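Local coordinates for citrate synthase (PDB 2P2W), which probably catalyses the condensation of oxaloacetate with acetyl-CoA and water to give citrate and CoA, a step of the tricarboxylic acid cycle, at residues E38-F42 with E43-Y47; F271-K275 with L276-A280. One frame throughout, in Å; residues are numbered along the deposited sequence.

Contact 1 (E38-F42 with E43-Y47); sequences EKSTF and EETAY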
# COMPACT_ATOMS: atom_id res chain seq x y z
N GLU A 38 -14.11 26.45 -8.16
CA GLU A 38 -14.31 27.89 -8.29
C GLU A 38 -15.04 28.53 -7.11
O GLU A 38 -14.63 29.58 -6.60
CB GLU A 38 -15.08 28.19 -9.57
CG GLU A 38 -15.39 29.65 -9.81
CD GLU A 38 -16.35 29.86 -10.96
OE1 GLU A 38 -16.20 29.18 -11.99
OE2 GLU A 38 -17.26 30.71 -10.83
N LYS A 39 -16.11 27.89 -6.66
CA LYS A 39 -16.94 28.43 -5.59
C LYS A 39 -16.79 27.87 -4.18
O LYS A 39 -17.28 28.48 -3.22
CB LYS A 39 -18.41 28.30 -6.00
CG LYS A 39 -18.74 28.92 -7.35
CD LYS A 39 -20.17 28.61 -7.77
CE LYS A 39 -20.57 29.40 -9.00
NZ LYS A 39 -21.73 28.78 -9.69
N SER A 40 -16.13 26.73 -4.03
CA SER A 40 -16.01 26.12 -2.71
C SER A 40 -14.66 26.36 -2.04
O SER A 40 -13.88 27.20 -2.46
CB SER A 40 -16.28 24.61 -2.81
OG SER A 40 -16.61 24.05 -1.55
N THR A 41 -14.42 25.61 -0.97
CA THR A 41 -13.19 25.68 -0.19
C THR A 41 -12.81 24.24 0.14
O THR A 41 -13.61 23.33 -0.05
CB THR A 41 -13.39 26.43 1.14
OG1 THR A 41 -14.40 25.76 1.91
CG2 THR A 41 -13.83 27.87 0.89
N PHE A 42 -11.59 24.05 0.64
CA PHE A 42 -11.14 22.71 0.99
C PHE A 42 -12.11 22.05 1.97
O PHE A 42 -12.60 20.95 1.72
CB PHE A 42 -9.74 22.76 1.62
CG PHE A 42 -9.06 21.42 1.71
CD1 PHE A 42 -9.44 20.50 2.69
CD2 PHE A 42 -8.03 21.09 0.83
CE1 PHE A 42 -8.79 19.26 2.79
CE2 PHE A 42 -7.38 19.85 0.92
CZ PHE A 42 -7.76 18.94 1.90
N GLU A 43 -12.37 22.72 3.09
CA GLU A 43 -13.26 22.17 4.10
C GLU A 43 -14.68 21.91 3.62
O GLU A 43 -15.27 20.89 3.96
CB GLU A 43 -13.30 23.08 5.33
CG GLU A 43 -11.97 23.16 6.07
CD GLU A 43 -11.18 24.41 5.72
OE1 GLU A 43 -11.24 24.86 4.56
OE2 GLU A 43 -10.48 24.92 6.62
N GLU A 44 -15.24 22.82 2.82
CA GLU A 44 -16.60 22.63 2.33
C GLU A 44 -16.73 21.45 1.37
O GLU A 44 -17.68 20.67 1.46
CB GLU A 44 -17.13 23.90 1.64
CG GLU A 44 -18.61 23.81 1.31
CD GLU A 44 -19.11 25.01 0.51
OE1 GLU A 44 -18.68 25.18 -0.65
OE2 GLU A 44 -19.93 25.77 1.06
N THR A 45 -15.78 21.31 0.45
CA THR A 45 -15.85 20.20 -0.49
C THR A 45 -15.53 18.88 0.20
O THR A 45 -16.11 17.85 -0.12
CB THR A 45 -14.90 20.42 -1.69
OG1 THR A 45 -15.36 21.55 -2.45
CG2 THR A 45 -14.88 19.18 -2.59
N ALA A 46 -14.61 18.91 1.17
CA ALA A 46 -14.26 17.70 1.90
C ALA A 46 -15.48 17.24 2.69
O ALA A 46 -15.79 16.05 2.77
CB ALA A 46 -13.09 17.97 2.84
N TYR A 47 -16.19 18.21 3.27
CA TYR A 47 -17.39 17.91 4.04
C TYR A 47 -18.38 17.22 3.10
O TYR A 47 -18.98 16.20 3.44
CB TYR A 47 -18.01 19.20 4.57
CG TYR A 47 -19.26 18.99 5.39
CD1 TYR A 47 -20.49 18.73 4.79
CD2 TYR A 47 -19.21 19.04 6.78
CE1 TYR A 47 -21.64 18.51 5.55
CE2 TYR A 47 -20.35 18.83 7.55
CZ TYR A 47 -21.56 18.57 6.93
OH TYR A 47 -22.69 18.37 7.70

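Contact 2 (F271-K275 with L276-A280); sequences FPDSK and LFRIA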
# COMPACT_ATOMS: atom_id res chain seq x y z
N PHE A 271 -0.01 33.34 -14.35
CA PHE A 271 1.41 33.14 -14.66
C PHE A 271 1.62 32.91 -16.16
O PHE A 271 2.29 31.96 -16.56
CB PHE A 271 1.97 31.95 -13.88
CG PHE A 271 1.87 32.10 -12.39
CD1 PHE A 271 2.85 32.78 -11.67
CD2 PHE A 271 0.77 31.58 -11.70
CE1 PHE A 271 2.74 32.93 -10.28
CE2 PHE A 271 0.66 31.73 -10.32
CZ PHE A 271 1.65 32.41 -9.61
N PRO A 272 1.08 33.80 -17.01
CA PRO A 272 1.20 33.68 -18.47
C PRO A 272 2.63 33.73 -18.99
O PRO A 272 2.92 33.22 -20.08
CB PRO A 272 0.39 34.86 -19.00
CG PRO A 272 0.48 35.90 -17.91
CD PRO A 272 0.60 35.14 -16.64
N ASP A 273 3.51 34.35 -18.23
CA ASP A 273 4.90 34.51 -18.64
C ASP A 273 5.86 33.48 -18.08
O ASP A 273 7.07 33.58 -18.28
CB ASP A 273 5.34 35.93 -18.30
CG ASP A 273 4.46 36.97 -18.97
OD1 ASP A 273 3.97 36.69 -20.08
OD2 ASP A 273 4.26 38.05 -18.39
N SER A 274 5.32 32.49 -17.37
CA SER A 274 6.14 31.43 -16.82
C SER A 274 6.72 30.62 -17.99
O SER A 274 5.97 30.14 -18.85
CB SER A 274 5.29 30.51 -15.94
OG SER A 274 5.84 29.20 -15.91
N LYS A 275 8.04 30.49 -18.03
CA LYS A 275 8.71 29.73 -19.09
C LYS A 275 8.17 28.30 -19.12
O LYS A 275 7.93 27.74 -20.18
CB LYS A 275 10.22 29.72 -18.83
CG LYS A 275 11.06 28.88 -19.78
CD LYS A 275 11.30 29.54 -21.13
CE LYS A 275 10.34 29.06 -22.20
NZ LYS A 275 10.61 29.77 -23.50
N LEU A 276 7.98 27.72 -17.94
CA LEU A 276 7.46 26.36 -17.84
C LEU A 276 6.07 26.29 -18.47
O LEU A 276 5.78 25.38 -19.25
CB LEU A 276 7.39 25.92 -16.37
CG LEU A 276 8.74 25.74 -15.68
CD1 LEU A 276 8.54 25.46 -14.19
CD2 LEU A 276 9.50 24.58 -16.34
N PHE A 277 5.22 27.25 -18.14
CA PHE A 277 3.88 27.25 -18.70
C PHE A 277 3.90 27.38 -20.22
O PHE A 277 3.18 26.67 -20.91
CB PHE A 277 3.04 28.39 -18.09
CG PHE A 277 1.66 28.49 -18.66
CD1 PHE A 277 0.77 27.41 -18.56
CD2 PHE A 277 1.23 29.64 -19.31
CE1 PHE A 277 -0.52 27.49 -19.10
CE2 PHE A 277 -0.05 29.73 -19.85
CZ PHE A 277 -0.93 28.65 -19.74
N ARG A 278 4.74 28.28 -20.73
CA ARG A 278 4.83 28.49 -22.18
C ARG A 278 5.19 27.18 -22.88
O ARG A 278 4.60 26.83 -23.91
CB ARG A 278 5.90 29.54 -22.52
CG ARG A 278 5.66 30.96 -21.98
CD ARG A 278 4.51 31.68 -22.69
NE ARG A 278 4.42 33.09 -22.29
CZ ARG A 278 5.12 34.09 -22.83
NH1 ARG A 278 5.99 33.85 -23.81
NH2 ARG A 278 4.96 35.33 -22.40
N ILE A 279 6.15 26.45 -22.33
CA ILE A 279 6.57 25.19 -22.93
C ILE A 279 5.45 24.15 -22.86
O ILE A 279 5.16 23.47 -23.85
CB ILE A 279 7.84 24.64 -22.23
CG1 ILE A 279 8.99 25.65 -22.38
CG2 ILE A 279 8.25 23.30 -22.84
CD1 ILE A 279 10.22 25.34 -21.55
N ALA A 280 4.83 24.02 -21.70
CA ALA A 280 3.74 23.06 -21.51
C ALA A 280 2.56 23.36 -22.45
O ALA A 280 1.93 22.44 -22.99
CB ALA A 280 3.27 23.09 -20.06

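Contact 1 (E38-F42 with E43-Y47)
Glu-44 reaches back to the two residues that precede its helix, Ser-40 and Thr-41, the latter the N-cap of helix 42-51. Thr-41 OG1 accepts from Glu-44 N at 3.2 Å, the capping bond, and the two side chains cross at about a right angle. Glu-44 CB touches two hydroxyls, 3.2 Å from Ser-40 OG and 3.3 Å from Thr-41 OG1, and Glu-44 CD comes within 3.4 Å of Ser-40 OG. With CG anti to the backbone N (chi1 -171°) and the chain extended beyond it, OE1 is carried to the serine hydroxyl: Ser-40 OG donates to Glu-44 OE1 at 2.5 Å, on the lone pair turned away from OE2. That carboxylate also faces the second subunit, where Arg-363 forms a salt bridge with OE2 and Tyr-357 bonds to OE1, so it ties the Ser-40 hydroxyl, just before the cap, to the subunit interface.

The first turn closes with Thr-45 N donating to Thr-41 O and Ala-46 N to Phe-42 O. Ala-46 CB lies obliquely to the Phe-42 ring, 4.4 Å from CD1. Thr-45 OG1 has two candidate acceptors, Ser-40 OG at 2.9 Å and, weaker, Thr-41 O at 3.5 Å.

Contact 2 (F271-K275 with L276-A280)
Pro-272 O takes the shortest polar bond, from Arg-278 NE at 2.7 Å, with an N-H...O angle of 159°. The donor lies in the carbonyl plane and the oxygen close to the guanidinium plane, so the bond runs edge-on to the arginine. Arg-278 leaves its backbone with CG anti to the carbonyl carbon and then bends at chi2 (-71°), which turns the chain back toward the residues before the helix. At the same edge, NH2 forms a salt bridge with Asp-273 OD1 at 2.9 Å. The two side chains run alongside each other, yet their charged planes are 77° apart, and NH2 meets OD1 on its anti side, well out of the carboxylate plane.

These acceptors belong to the type I turn from Phe-271 to Ser-274, closed by Ser-274 N to Phe-271 O (3.2 Å), whose last residue is the N-cap of helix 275-289. Ser-274 OG accepts from Phe-277 N at 3.0 Å and is also hydrogen-bonded to Glu-309 of helix 299-309. Helical bonding begins with Arg-278 N to Ser-274 O and Ile-279 N to Lys-275 O. Lys-275 bends at chi2 and chi3, bringing CE to 3.7 Å from Ile-279 CG1, while its NZ pairs with Glu-228.

In the fold
Contact 1 comes first along the chain and closes before contact 2 opens; their centres are about 28 Å apart and their nearest atoms about 16 Å, so the two do not touch. Each lies where a break between consecutive helices ends: 33-39 to 42-51 in the first case, 258-270 to 275-289 in the second. Contact 1 packs against helices 57-69, 163-173 and 317-337, contact 2 against helices 214-225, 258-270 and 299-309. Both lie away from the predicted active-site residues His-250 and Asp-300. Contact 1 thus starts a helix at the subunit interface, with the Thr-45 side chain about 14 Å from a bound citrate, whereas contact 2 starts one where no other chain of the assembly touches.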